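Local coordinates for SusD-like protein BACOVA_02651 (Bacteroides ovatus, PDB 5E75) that binds polysaccharide at the cell surface and probably captures xyloglucan before its transport into the periplasm for degradation, at residues A[55-60]-A[280-285]; A[243-248]-A[358-363]; A[376-381]-A[400-405]; A[435-440]-A[486-491]. One frame throughout, in Å; residues are numbered along the deposited sequence.

Contact 1. Residues A[55-60]-A[280-285]; sequences WNYPQF and SSYNGS. With EDO (1,2-ethanediol), chain E.
S281, the middle residue of an ST turn in which S280 OG accepts from the backbone N of Y282, meets the side chains of N56 and W55. S281 OG lies 3.0 Å from N56 OD1, a weak hydrogen bond whose proton may go elsewhere, since S53 OG is also a partner; the same hydroxyl sits at the edge of the W55 indole, near its plane. A water bridges the two segments: it donates to N56 OD1 (2.7 Å) and accepts from S281 N (2.9 Å), while lying over the centre of one face of the Y282 ring. Y282 turns its CG away from its own carbonyl carbon (chi1 -66°), and its phenol thereby extends toward the 55-60 segment. N56 O comes to the edge of that ring, 3.5 Å from Y282 CE1, and the phenol oxygen Y282 OH stands at the edge of the Y57 ring, 3.5 Å from Y57 CD2. A 1,2-ethanediol, probably from the crystallisation liquor, sets its C2 obliquely against the Y282 ring, while O1 donates to N56 O at 2.9 Å and O2 to Y57 O at 2.8 Å. A leucine in place of Y282 would lack both the hydroxyl and the flat ring, and would probably take away the ring face under the water and open a gap beside N56 CB and Y57 CD2. Beyond Y282, strand 283-284 pairs with strand 51-52, and S285 caps helix 286-291 through M288 N. Y282 also touches V41 of helix 40-46, while Y57 packs on P42 of that helix and on E70 and N71 of helix 70-95.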
loop_
_atom_site.group_PDB
_atom_site.type_symbol
_atom_site.label_atom_id
_atom_site.label_comp_id
_atom_site.label_asym_id
_atom_site.label_seq_id
_atom_site.Cartn_x
_atom_site.Cartn_y
_atom_site.Cartn_z
ATOM N N TRP A 55 1.739 13.992 16.715
ATOM C CA TRP A 55 3.176 14.259 16.784
ATOM C C TRP A 55 3.984 13.648 15.648
ATOM O O TRP A 55 5.080 14.119 15.354
ATOM C CB TRP A 55 3.732 13.817 18.136
ATOM C CG TRP A 55 3.022 14.498 19.275
ATOM C CD1 TRP A 55 3.062 15.822 19.588
ATOM C CD2 TRP A 55 2.147 13.887 20.220
ATOM N NE1 TRP A 55 2.270 16.077 20.681
ATOM C CE2 TRP A 55 1.696 14.903 21.090
ATOM C CE3 TRP A 55 1.695 12.577 20.416
ATOM C CZ2 TRP A 55 0.822 14.649 22.143
ATOM C CZ3 TRP A 55 0.827 12.326 21.462
ATOM C CH2 TRP A 55 0.398 13.358 22.313
ATOM N N ASN A 56 3.451 12.616 15.007
ATOM C CA ASN A 56 4.170 11.952 13.928
ATOM C C ASN A 56 3.484 12.147 12.585
ATOM O O ASN A 56 2.487 11.483 12.277
ATOM C CB ASN A 56 4.363 10.471 14.246
ATOM C CG ASN A 56 5.324 10.258 15.395
ATOM O OD1 ASN A 56 4.974 9.661 16.411
ATOM N ND2 ASN A 56 6.536 10.762 15.245
ATOM N N TYR A 57 4.029 13.097 11.825
ATOM C CA TYR A 57 3.597 13.422 10.459
ATOM C C TYR A 57 2.111 13.742 10.299
ATOM O O TYR A 57 1.491 13.334 9.320
ATOM C CB TYR A 57 4.000 12.296 9.498
ATOM C CG TYR A 57 5.408 11.825 9.739
ATOM C CD1 TYR A 57 6.462 12.734 9.797
ATOM C CD2 TYR A 57 5.682 10.485 9.960
ATOM C CE1 TYR A 57 7.761 12.307 10.037
ATOM C CE2 TYR A 57 6.977 10.052 10.197
ATOM C CZ TYR A 57 8.004 10.973 10.238
ATOM O OH TYR A 57 9.295 10.558 10.476
ATOM N N PRO A 58 1.531 14.515 11.229
ATOM C CA PRO A 58 0.099 14.809 11.087
ATOM C C PRO A 58 -0.211 15.599 9.819
ATOM O O PRO A 58 -1.336 15.549 9.306
ATOM C CB PRO A 58 -0.208 15.650 12.328
ATOM C CG PRO A 58 1.084 16.248 12.710
ATOM C CD PRO A 58 2.102 15.187 12.420
ATOM N N GLN A 59 0.785 16.327 9.327
ATOM C CA GLN A 59 0.587 17.161 8.150
ATOM C C GLN A 59 0.169 16.355 6.920
ATOM O O GLN A 59 -0.477 16.894 6.031
ATOM C CB GLN A 59 1.834 17.996 7.827
ATOM C CG GLN A 59 3.101 17.198 7.555
ATOM C CD GLN A 59 3.902 16.871 8.806
ATOM O OE1 GLN A 59 3.403 16.964 9.925
ATOM N NE2 GLN A 59 5.162 16.494 8.613
ATOM N N PHE A 60 0.547 15.083 6.860
ATOM C CA PHE A 60 0.127 14.244 5.750
ATOM C C PHE A 60 -1.364 13.958 5.778
ATOM O O PHE A 60 -2.010 13.839 4.732
ATOM C CB PHE A 60 0.949 12.947 5.690
ATOM C CG PHE A 60 2.295 13.156 5.101
ATOM C CD1 PHE A 60 3.319 13.658 5.873
ATOM C CD2 PHE A 60 2.523 12.930 3.744
ATOM C CE1 PHE A 60 4.553 13.900 5.321
ATOM C CE2 PHE A 60 3.760 13.171 3.190
ATOM C CZ PHE A 60 4.767 13.653 3.972
ATOM N N SER A 280 5.368 4.029 19.100
ATOM C CA SER A 280 4.299 4.544 18.239
ATOM C C SER A 280 3.259 5.328 19.011
ATOM O O SER A 280 2.799 4.885 20.061
ATOM C CB SER A 280 3.583 3.404 17.521
ATOM O OG SER A 280 2.695 3.924 16.538
ATOM N N SER A 281 2.858 6.468 18.455
ATOM C CA SER A 281 1.693 7.190 18.947
ATOM C C SER A 281 0.561 7.233 17.905
ATOM O O SER A 281 -0.392 7.994 18.034
ATOM C CB SER A 281 2.079 8.604 19.379
ATOM O OG SER A 281 2.621 9.347 18.311
ATOM N N TYR A 282 0.664 6.423 16.853
ATOM C CA TYR A 282 -0.436 6.322 15.898
ATOM C C TYR A 282 -1.663 5.654 16.508
ATOM O O TYR A 282 -1.567 4.685 17.268
ATOM C CB TYR A 282 -0.030 5.511 14.662
ATOM C CG TYR A 282 1.034 6.148 13.805
ATOM C CD1 TYR A 282 0.907 7.444 13.331
ATOM C CD2 TYR A 282 2.175 5.445 13.476
ATOM C CE1 TYR A 282 1.893 8.008 12.539
ATOM C CE2 TYR A 282 3.169 6.005 12.693
ATOM C CZ TYR A 282 3.014 7.278 12.229
ATOM O OH TYR A 282 4.016 7.826 11.449
ATOM N N ASN A 283 -2.828 6.162 16.138
ATOM C CA ASN A 283 -4.087 5.479 16.416
ATOM C C ASN A 283 -4.966 5.472 15.178
ATOM O O ASN A 283 -5.017 6.471 14.453
ATOM C CB ASN A 283 -4.849 6.178 17.541
ATOM C CG ASN A 283 -4.190 6.009 18.871
ATOM O OD1 ASN A 283 -4.272 4.949 19.478
ATOM N ND2 ASN A 283 -3.533 7.064 19.341
ATOM N N GLY A 284 -5.681 4.373 14.948
ATOM C CA GLY A 284 -6.674 4.320 13.886
ATOM C C GLY A 284 -7.608 5.515 14.019
ATOM O O GLY A 284 -8.014 5.871 15.137
ATOM N N SER A 285 -7.917 6.181 12.908
ATOM C CA SER A 285 -8.697 7.397 12.970
ATOM C C SER A 285 -10.145 7.089 13.290
ATOM O O SER A 285 -10.629 5.984 13.096
ATOM C CB SER A 285 -8.604 8.182 11.675
ATOM O OG SER A 285 -9.243 7.493 10.618
HETATM C C1 EDO E . -0.308 10.089 10.743
HETATM O O1 EDO E . -0.288 11.284 11.582
HETATM C C2 EDO E . 0.881 9.944 9.783
HETATM O O2 EDO E . 0.686 10.722 8.607
HETATM O O HOH W 1 3.804 7.303 15.822
#

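Contact 2. Residues A[243-248]-A[358-363]; sequences ESLLAM and LRLADV
A classic beta bulge in the antiparallel ribbon of strands 244-248 and 355-359 sets L245 and L246 together opposite L358. L358 O takes two backbone donors, L245 N at 3.0 Å, tilted somewhat from the carbonyl plane, and L246 N at 3.2 Å, in that plane and on a lone pair. The return bond, L358 N to L246 O, is 3.0 Å long and nearly straight (171°). L245, the extra residue of the bulge, points toward the 358-363 segment, where its CD1 lies 3.7 Å from L358 CD2 and also meets V363 CG2, the leucine and valine crossing at about a right angle. In this SusD-family protein, whose fold is related to TPR helical repeats, the ribbon runs straight into helix 360-372: R359 holds the N-cap position, and L360 N, in the first turn, donates to E243 O at 2.9 Å. E243 stretches its chain out with CG anti to the backbone N (chi1 177°), carrying OE2 to R359 NH1 for a buried salt bridge of 2.9 Å. The bond lies in the guanidinium plane but reaches OE2 from above the carboxylate plane, the two flat groups being 60° apart. Both charges have further mates: E243 OE1 pairs with R393, and R359 with E418 and E414. L360 and V363 turn onto V218 of helix 205-221.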
loop_
_atom_site.group_PDB
_atom_site.type_symbol
_atom_site.label_atom_id
_atom_site.label_comp_id
_atom_site.label_asym_id
_atom_site.label_seq_id
_atom_site.Cartn_x
_atom_site.Cartn_y
_atom_site.Cartn_z
ATOM N N GLU A 243 -2.098 -15.952 -1.299
ATOM C CA GLU A 243 -2.750 -14.668 -1.591
ATOM C C GLU A 243 -1.725 -13.547 -1.851
ATOM O O GLU A 243 -2.063 -12.483 -2.398
ATOM C CB GLU A 243 -3.722 -14.288 -0.455
ATOM C CG GLU A 243 -4.400 -12.945 -0.626
ATOM C CD GLU A 243 -5.575 -12.726 0.308
ATOM O OE1 GLU A 243 -5.973 -13.663 1.021
ATOM O OE2 GLU A 243 -6.075 -11.588 0.320
ATOM N N SER A 244 -0.477 -13.782 -1.464
ATOM C CA SER A 244 0.581 -12.795 -1.634
ATOM C C SER A 244 1.112 -12.859 -3.067
ATOM O O SER A 244 1.956 -13.719 -3.399
ATOM C CB SER A 244 1.711 -13.083 -0.643
ATOM O OG SER A 244 2.677 -12.044 -0.628
ATOM N N LEU A 245 0.640 -11.969 -3.933
ATOM C CA LEU A 245 1.083 -11.957 -5.325
ATOM C C LEU A 245 2.436 -11.264 -5.470
ATOM O O LEU A 245 3.278 -11.693 -6.262
ATOM C CB LEU A 245 0.029 -11.297 -6.220
ATOM C CG LEU A 245 -1.264 -12.106 -6.403
ATOM C CD1 LEU A 245 -2.334 -11.315 -7.099
ATOM C CD2 LEU A 245 -0.964 -13.353 -7.204
ATOM N N LEU A 246 2.665 -10.210 -4.694
ATOM C CA LEU A 246 3.926 -9.487 -4.742
ATOM C C LEU A 246 4.135 -8.808 -3.395
ATOM O O LEU A 246 3.222 -8.167 -2.860
ATOM C CB LEU A 246 3.905 -8.446 -5.865
ATOM C CG LEU A 246 5.241 -7.811 -6.234
ATOM C CD1 LEU A 246 6.227 -8.869 -6.739
ATOM C CD2 LEU A 246 5.067 -6.715 -7.266
ATOM N N ALA A 247 5.335 -8.930 -2.846
ATOM C CA ALA A 247 5.656 -8.328 -1.558
ATOM C C ALA A 247 7.141 -8.061 -1.479
ATOM O O ALA A 247 7.955 -8.788 -2.075
ATOM C CB ALA A 247 5.233 -9.230 -0.421
ATOM N N MET A 248 7.490 -7.033 -0.709
ATOM C CA MET A 248 8.873 -6.795 -0.333
ATOM C C MET A 248 9.305 -7.882 0.643
ATOM O O MET A 248 8.621 -8.197 1.613
ATOM C CB MET A 248 9.034 -5.415 0.310
ATOM C CG MET A 248 8.474 -4.293 -0.538
ATOM S SD MET A 248 8.463 -2.698 0.301
ATOM C CE MET A 248 7.209 -1.817 -0.655
ATOM N N LEU A 358 0.974 -6.367 -3.599
ATOM C CA LEU A 358 -0.293 -6.814 -4.171
ATOM C C LEU A 358 -0.805 -8.111 -3.535
ATOM O O LEU A 358 -0.099 -9.126 -3.547
ATOM C CB LEU A 358 -0.163 -7.031 -5.681
ATOM C CG LEU A 358 -1.460 -7.418 -6.413
ATOM C CD1 LEU A 358 -2.438 -6.246 -6.412
ATOM C CD2 LEU A 358 -1.153 -7.880 -7.826
ATOM N N ARG A 359 -2.022 -8.071 -2.991
ATOM C CA ARG A 359 -2.730 -9.270 -2.558
ATOM C C ARG A 359 -3.828 -9.660 -3.552
ATOM O O ARG A 359 -4.409 -8.812 -4.227
ATOM C CB ARG A 359 -3.376 -9.049 -1.177
ATOM C CG ARG A 359 -2.395 -9.027 -0.051
ATOM C CD ARG A 359 -3.046 -9.254 1.290
ATOM N NE ARG A 359 -3.776 -8.125 1.863
ATOM C CZ ARG A 359 -5.097 -8.060 2.000
ATOM N NH1 ARG A 359 -5.896 -8.970 1.451
ATOM N NH2 ARG A 359 -5.631 -7.047 2.663
ATOM N N LEU A 360 -4.169 -10.944 -3.580
ATOM C CA LEU A 360 -5.246 -11.419 -4.450
ATOM C C LEU A 360 -6.569 -10.696 -4.181
ATOM O O LEU A 360 -7.321 -10.421 -5.128
ATOM C CB LEU A 360 -5.391 -12.937 -4.314
ATOM C CG LEU A 360 -6.380 -13.619 -5.253
ATOM C CD1 LEU A 360 -5.941 -13.536 -6.703
ATOM C CD2 LEU A 360 -6.564 -15.053 -4.818
ATOM N N ALA A 361 -6.855 -10.343 -2.927
ATOM C CA ALA A 361 -8.112 -9.650 -2.645
ATOM C C ALA A 361 -8.200 -8.318 -3.388
ATOM O O ALA A 361 -9.291 -7.871 -3.715
ATOM C CB ALA A 361 -8.277 -9.421 -1.178
ATOM N N ASP A 362 -7.064 -7.668 -3.610
ATOM C CA ASP A 362 -7.023 -6.423 -4.389
ATOM C C ASP A 362 -7.505 -6.689 -5.818
ATOM O O ASP A 362 -8.270 -5.909 -6.394
ATOM C CB ASP A 362 -5.584 -5.902 -4.369
ATOM C CG ASP A 362 -5.448 -4.446 -4.710
ATOM O OD1 ASP A 362 -6.288 -3.891 -5.426
ATOM O OD2 ASP A 362 -4.460 -3.849 -4.237
ATOM N N VAL A 363 -7.040 -7.788 -6.404
ATOM C CA VAL A 363 -7.447 -8.126 -7.757
ATOM C C VAL A 363 -8.951 -8.422 -7.786
ATOM O O VAL A 363 -9.631 -8.029 -8.737
ATOM C CB VAL A 363 -6.608 -9.284 -8.360
ATOM C CG1 VAL A 363 -6.934 -9.472 -9.815
ATOM C CG2 VAL A 363 -5.124 -9.014 -8.203
#

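Contact 3. Residues A[376-381]-A[400-405]; sequences STLSDG and SSITLD
L378 and I402 form a single antiparallel hydrogen-bonded beta bridge, with the touching backbones running 162° apart. L378 N donates to I402 O and I402 N to L378 O, each at 2.9 Å. The bridge ties the entry to helix 382-393 to the chain that leaves it for helix 404-415, closing a short helical loop. L378 and I402 lie side by side and point the same way, inward: CB of L378 rests 3.9 Å from CG1 of I402, and L378 CD2 is 4.1 Å from I402 CD1. I402 holds CG1 between its backbone N and carbonyl carbon (chi1 60°), which brings that branch alongside L378. L384 of helix 382-393 touches both side chains, and L378 further packs on C371 and L372 of helix 360-372. The outer margin is slighter, with S379 CB 3.9 Å from S401 CB. T403 occupies the N-cap position of helix 404-415, its CB and CG2 against S376 O. One water bridges the segments at the start of helix 404-415: it donates to S376 O and accepts from L404 N, each at 2.9 Å.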
loop_
_atom_site.group_PDB
_atom_site.type_symbol
_atom_site.label_atom_id
_atom_site.label_comp_id
_atom_site.label_asym_id
_atom_site.label_seq_id
_atom_site.Cartn_x
_atom_site.Cartn_y
_atom_site.Cartn_z
ATOM N N SER A 376 -24.225 2.864 -12.445
ATOM C CA SER A 376 -24.357 3.355 -11.079
ATOM C C SER A 376 -24.376 2.202 -10.077
ATOM O O SER A 376 -24.044 2.390 -8.911
ATOM C CB SER A 376 -25.607 4.222 -10.941
ATOM O OG SER A 376 -26.774 3.465 -11.185
ATOM N N THR A 377 -24.722 1.004 -10.549
ATOM C CA THR A 377 -24.775 -0.182 -9.701
ATOM C C THR A 377 -24.344 -1.397 -10.494
ATOM O O THR A 377 -24.457 -1.419 -11.727
ATOM C CB THR A 377 -26.199 -0.478 -9.174
ATOM O OG1 THR A 377 -27.029 -0.928 -10.256
ATOM C CG2 THR A 377 -26.821 0.741 -8.535
ATOM N N LEU A 378 -23.839 -2.392 -9.779
ATOM C CA LEU A 378 -23.493 -3.697 -10.323
ATOM C C LEU A 378 -24.273 -4.723 -9.518
ATOM O O LEU A 378 -24.124 -4.798 -8.296
ATOM C CB LEU A 378 -21.984 -3.957 -10.187
ATOM C CG LEU A 378 -21.503 -5.309 -10.728
ATOM C CD1 LEU A 378 -21.598 -5.346 -12.223
ATOM C CD2 LEU A 378 -20.067 -5.590 -10.289
ATOM N N SER A 379 -25.122 -5.508 -10.185
ATOM C CA SER A 379 -26.012 -6.433 -9.465
ATOM C C SER A 379 -25.956 -7.861 -9.993
ATOM O O SER A 379 -26.762 -8.714 -9.590
ATOM C CB SER A 379 -27.455 -5.928 -9.503
ATOM O OG SER A 379 -27.904 -5.850 -10.831
ATOM N N ASP A 380 -24.994 -8.136 -10.863
ATOM C CA ASP A 380 -24.771 -9.497 -11.325
ATOM C C ASP A 380 -23.357 -9.663 -11.832
ATOM O O ASP A 380 -22.578 -8.713 -11.842
ATOM C CB ASP A 380 -25.774 -9.885 -12.423
ATOM C CG ASP A 380 -25.766 -8.928 -13.606
ATOM O OD1 ASP A 380 -24.720 -8.321 -13.909
ATOM O OD2 ASP A 380 -26.826 -8.787 -14.257
ATOM N N GLY A 381 -23.040 -10.880 -12.243
ATOM C CA GLY A 381 -21.773 -11.160 -12.883
ATOM C C GLY A 381 -20.664 -11.598 -11.949
ATOM O O GLY A 381 -20.789 -11.583 -10.712
ATOM N N SER A 400 -26.101 -7.866 -2.601
ATOM C CA SER A 400 -26.795 -8.249 -3.829
ATOM C C SER A 400 -26.561 -7.241 -4.942
ATOM O O SER A 400 -26.823 -7.524 -6.106
ATOM C CB SER A 400 -28.302 -8.391 -3.574
ATOM O OG SER A 400 -28.807 -7.200 -3.023
ATOM N N SER A 401 -26.075 -6.061 -4.574
ATOM C CA SER A 401 -25.681 -5.046 -5.546
ATOM C C SER A 401 -24.645 -4.137 -4.897
ATOM O O SER A 401 -24.654 -3.955 -3.678
ATOM C CB SER A 401 -26.896 -4.239 -5.997
ATOM O OG SER A 401 -27.345 -3.388 -4.972
ATOM N N ILE A 402 -23.734 -3.592 -5.704
ATOM C CA ILE A 402 -22.732 -2.663 -5.198
ATOM C C ILE A 402 -22.668 -1.404 -6.030
ATOM O O ILE A 402 -22.971 -1.415 -7.237
ATOM C CB ILE A 402 -21.312 -3.296 -5.130
ATOM C CG1 ILE A 402 -20.818 -3.748 -6.504
ATOM C CG2 ILE A 402 -21.313 -4.471 -4.161
ATOM C CD1 ILE A 402 -19.392 -4.320 -6.499
ATOM N N THR A 403 -22.276 -0.324 -5.365
ATOM C CA THR A 403 -21.979 0.942 -6.001
ATOM C C THR A 403 -20.504 1.291 -5.759
ATOM O O THR A 403 -19.787 0.583 -5.032
ATOM C CB THR A 403 -22.805 2.082 -5.399
ATOM O OG1 THR A 403 -22.364 2.332 -4.060
ATOM C CG2 THR A 403 -24.309 1.756 -5.380
ATOM N N LEU A 404 -20.050 2.389 -6.350
ATOM C CA LEU A 404 -18.687 2.845 -6.114
ATOM C C LEU A 404 -18.484 3.115 -4.613
ATOM O O LEU A 404 -17.410 2.842 -4.066
ATOM C CB LEU A 404 -18.369 4.078 -6.955
ATOM C CG LEU A 404 -16.929 4.591 -6.817
ATOM C CD1 LEU A 404 -15.905 3.564 -7.312
ATOM C CD2 LEU A 404 -16.769 5.918 -7.537
ATOM N N ASP A 405 -19.496 3.636 -3.929
ATOM C CA ASP A 405 -19.366 3.881 -2.499
ATOM C C ASP A 405 -19.119 2.595 -1.711
ATOM O O ASP A 405 -18.357 2.594 -0.739
ATOM C CB ASP A 405 -20.606 4.599 -1.958
ATOM C CG ASP A 405 -20.694 6.037 -2.413
ATOM O OD1 ASP A 405 -19.653 6.651 -2.734
ATOM O OD2 ASP A 405 -21.832 6.561 -2.441
HETATM O O HOH W 2 -21.605 3.818 -8.342
#

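Contact 4. Residues A[435-440]-A[486-491]; sequences KMLNYF and INIEAE
The F440 ring is approached obliquely by I488 CG2, while one of its faces lies against M436 O, 3.1 Å above the ring plane and offset toward the rim. W422 meets the same ring with the two planes at about 50°. The contact packs helix 433-441 of this SusD-family protein against the extended chain that leads into the short helix 490-493; no hydrogen bond joins the two segments, and apolar carbons do the work. L437 and I488 share most of it. The CG of L437 is anti to the carbonyl carbon (chi1 -71°), which sends both methyls across to the peptide between E489 and A490: CD2 lies 3.5 Å from E489 C, and CD1 is 3.7 Å from A490 N. CD2 also meets I488 CG2 at 4.3 Å, and CD1 is 4.4 Å from A490 CB. An alanine instead of L437 would lose both methyls and is likely to open a gap beside the E489-A490 peptide, leaving I488 CG2 and A490 CB without their leucine neighbour. Around this joint, F429 of helix 421-431 touches L437 and A490, and I493 touches L437, F440 and I488. Polar tethers come from just beyond the segments: N441 OD1 accepts from I488 N, and D492 OD2 from E489 N. The CA-CB bond of E489 points away from the helix, and its side chain comes within about 4 Å of a bound magnesium ion. Farther along the helix, I488 CD1 packs 3.9 Å from F440 CB and reaches 3.6 Å from the backbone oxygen F440 O.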
loop_
_atom_site.group_PDB
_atom_site.type_symbol
_atom_site.label_atom_id
_atom_site.label_comp_id
_atom_site.label_asym_id
_atom_site.label_seq_id
_atom_site.Cartn_x
_atom_site.Cartn_y
_atom_site.Cartn_z
ATOM N N LYS A 435 -16.462 14.770 -6.109
ATOM C CA LYS A 435 -16.887 13.772 -5.134
ATOM C C LYS A 435 -15.785 13.533 -4.100
ATOM O O LYS A 435 -16.037 13.479 -2.894
ATOM C CB LYS A 435 -17.214 12.447 -5.823
ATOM C CG LYS A 435 -17.533 11.293 -4.867
ATOM C CD LYS A 435 -17.621 9.957 -5.596
ATOM C CE LYS A 435 -17.988 8.818 -4.653
ATOM N NZ LYS A 435 -19.358 9.009 -4.099
ATOM N N MET A 436 -14.564 13.315 -4.561
ATOM C CA MET A 436 -13.513 12.961 -3.619
ATOM C C MET A 436 -13.042 14.113 -2.737
ATOM O O MET A 436 -12.678 13.890 -1.597
ATOM C CB MET A 436 -12.328 12.316 -4.342
ATOM C CG MET A 436 -12.678 10.993 -5.009
ATOM S SD MET A 436 -13.583 9.820 -3.978
ATOM C CE MET A 436 -12.436 9.548 -2.641
ATOM N N LEU A 437 -13.054 15.348 -3.229
ATOM C CA LEU A 437 -12.740 16.470 -2.358
ATOM C C LEU A 437 -13.786 16.565 -1.244
ATOM O O LEU A 437 -13.454 16.818 -0.086
ATOM C CB LEU A 437 -12.668 17.773 -3.150
ATOM C CG LEU A 437 -11.447 17.893 -4.074
ATOM C CD1 LEU A 437 -11.590 19.143 -4.942
ATOM C CD2 LEU A 437 -10.139 17.904 -3.307
ATOM N N ASN A 438 -15.054 16.355 -1.581
ATOM C CA ASN A 438 -16.098 16.359 -0.556
ATOM C C ASN A 438 -15.871 15.222 0.436
ATOM O O ASN A 438 -15.984 15.403 1.649
ATOM C CB ASN A 438 -17.472 16.237 -1.208
ATOM C CG ASN A 438 -18.589 16.173 -0.194
ATOM O OD1 ASN A 438 -19.112 15.101 0.107
ATOM N ND2 ASN A 438 -18.943 17.323 0.356
ATOM N N TYR A 439 -15.500 14.054 -0.090
ATOM C CA TYR A 439 -15.166 12.905 0.750
ATOM C C TYR A 439 -14.028 13.274 1.724
ATOM O O TYR A 439 -14.145 13.091 2.930
ATOM C CB TYR A 439 -14.768 11.717 -0.142
ATOM C CG TYR A 439 -14.583 10.394 0.584
ATOM C CD1 TYR A 439 -13.453 10.154 1.364
ATOM C CD2 TYR A 439 -15.522 9.381 0.467
ATOM C CE1 TYR A 439 -13.287 8.959 2.036
ATOM C CE2 TYR A 439 -15.352 8.173 1.124
ATOM C CZ TYR A 439 -14.234 7.971 1.902
ATOM O OH TYR A 439 -14.055 6.783 2.556
ATOM N N PHE A 440 -12.921 13.806 1.211
ATOM C CA PHE A 440 -11.766 14.103 2.071
ATOM C C PHE A 440 -12.115 15.119 3.162
ATOM O O PHE A 440 -11.657 14.993 4.299
ATOM C CB PHE A 440 -10.581 14.631 1.248
ATOM C CG PHE A 440 -10.091 13.700 0.175
ATOM C CD1 PHE A 440 -10.153 12.328 0.308
ATOM C CD2 PHE A 440 -9.569 14.227 -0.983
ATOM C CE1 PHE A 440 -9.700 11.500 -0.712
ATOM C CE2 PHE A 440 -9.115 13.413 -1.992
ATOM C CZ PHE A 440 -9.197 12.058 -1.867
ATOM N N ILE A 486 -8.018 22.537 7.420
ATOM C CA ILE A 486 -7.820 23.084 6.091
ATOM C C ILE A 486 -8.977 22.632 5.212
ATOM O O ILE A 486 -9.390 21.479 5.300
ATOM C CB ILE A 486 -6.450 22.587 5.531
ATOM C CG1 ILE A 486 -5.359 23.599 5.883
ATOM C CG2 ILE A 486 -6.471 22.356 4.023
ATOM C CD1 ILE A 486 -5.145 23.756 7.365
ATOM N N ASN A 487 -9.512 23.541 4.391
ATOM C CA ASN A 487 -10.425 23.160 3.317
ATOM C C ASN A 487 -9.603 22.510 2.202
ATOM O O ASN A 487 -8.780 23.154 1.549
ATOM C CB ASN A 487 -11.192 24.379 2.785
ATOM C CG ASN A 487 -12.011 24.066 1.564
ATOM O OD1 ASN A 487 -12.795 23.131 1.562
ATOM N ND2 ASN A 487 -11.830 24.851 0.511
ATOM N N ILE A 488 -9.804 21.216 2.014
ATOM C CA ILE A 488 -8.981 20.438 1.092
ATOM C C ILE A 488 -9.478 20.704 -0.315
ATOM O O ILE A 488 -10.666 20.525 -0.614
ATOM C CB ILE A 488 -9.055 18.940 1.437
ATOM C CG1 ILE A 488 -8.618 18.733 2.892
ATOM C CG2 ILE A 488 -8.162 18.131 0.504
ATOM C CD1 ILE A 488 -9.066 17.415 3.500
ATOM N N GLU A 489 -8.552 21.131 -1.167
ATOM C CA GLU A 489 -8.844 21.502 -2.543
ATOM C C GLU A 489 -8.004 20.695 -3.526
ATOM O O GLU A 489 -7.093 19.972 -3.124
ATOM C CB GLU A 489 -8.561 22.991 -2.725
ATOM C CG GLU A 489 -9.486 23.893 -1.914
ATOM C CD GLU A 489 -9.191 25.355 -2.149
ATOM O OE1 GLU A 489 -8.054 25.766 -1.877
ATOM O OE2 GLU A 489 -10.094 26.085 -2.625
ATOM N N ALA A 490 -8.292 20.842 -4.813
ATOM C CA ALA A 490 -7.588 20.078 -5.836
ATOM C C ALA A 490 -6.074 20.250 -5.740
ATOM O O ALA A 490 -5.324 19.275 -5.874
ATOM C CB ALA A 490 -8.073 20.486 -7.219
ATOM N N GLU A 491 -5.616 21.476 -5.493
ATOM C CA GLU A 491 -4.188 21.762 -5.445
ATOM C C GLU A 491 -3.476 21.060 -4.284
ATOM O O GLU A 491 -2.255 20.927 -4.297
ATOM C CB GLU A 491 -3.930 23.275 -5.344
ATOM C CG GLU A 491 -4.312 24.103 -6.574
ATOM C CD GLU A 491 -5.816 24.150 -6.870
ATOM O OE1 GLU A 491 -6.664 24.115 -5.930
ATOM O OE2 GLU A 491 -6.148 24.226 -8.075
#

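Overall arrangement
From the N terminus, residues 55-60 meet 280-285, some 220 residues later, so contact 1 closes a loop about half helical and joins the N-terminal part of the chain to its SusD-family part at the surface. Contact 2 opens inside that loop, at 243-248, and closes beyond it, at 358-363; the two therefore cross, although their nearest atoms stay about 16 Å apart. Contact 3 follows in series, a short closure round helix 382-393, about 11 Å from contact 2 at the nearest atoms. Contact 4 comes last, its loop including the strands between 451 and 474. Contacts 3 and 4 touch: D405 OD1 forms a 2.7 Å salt bridge with K435 NZ, tying helix 404-415 to helix 433-441.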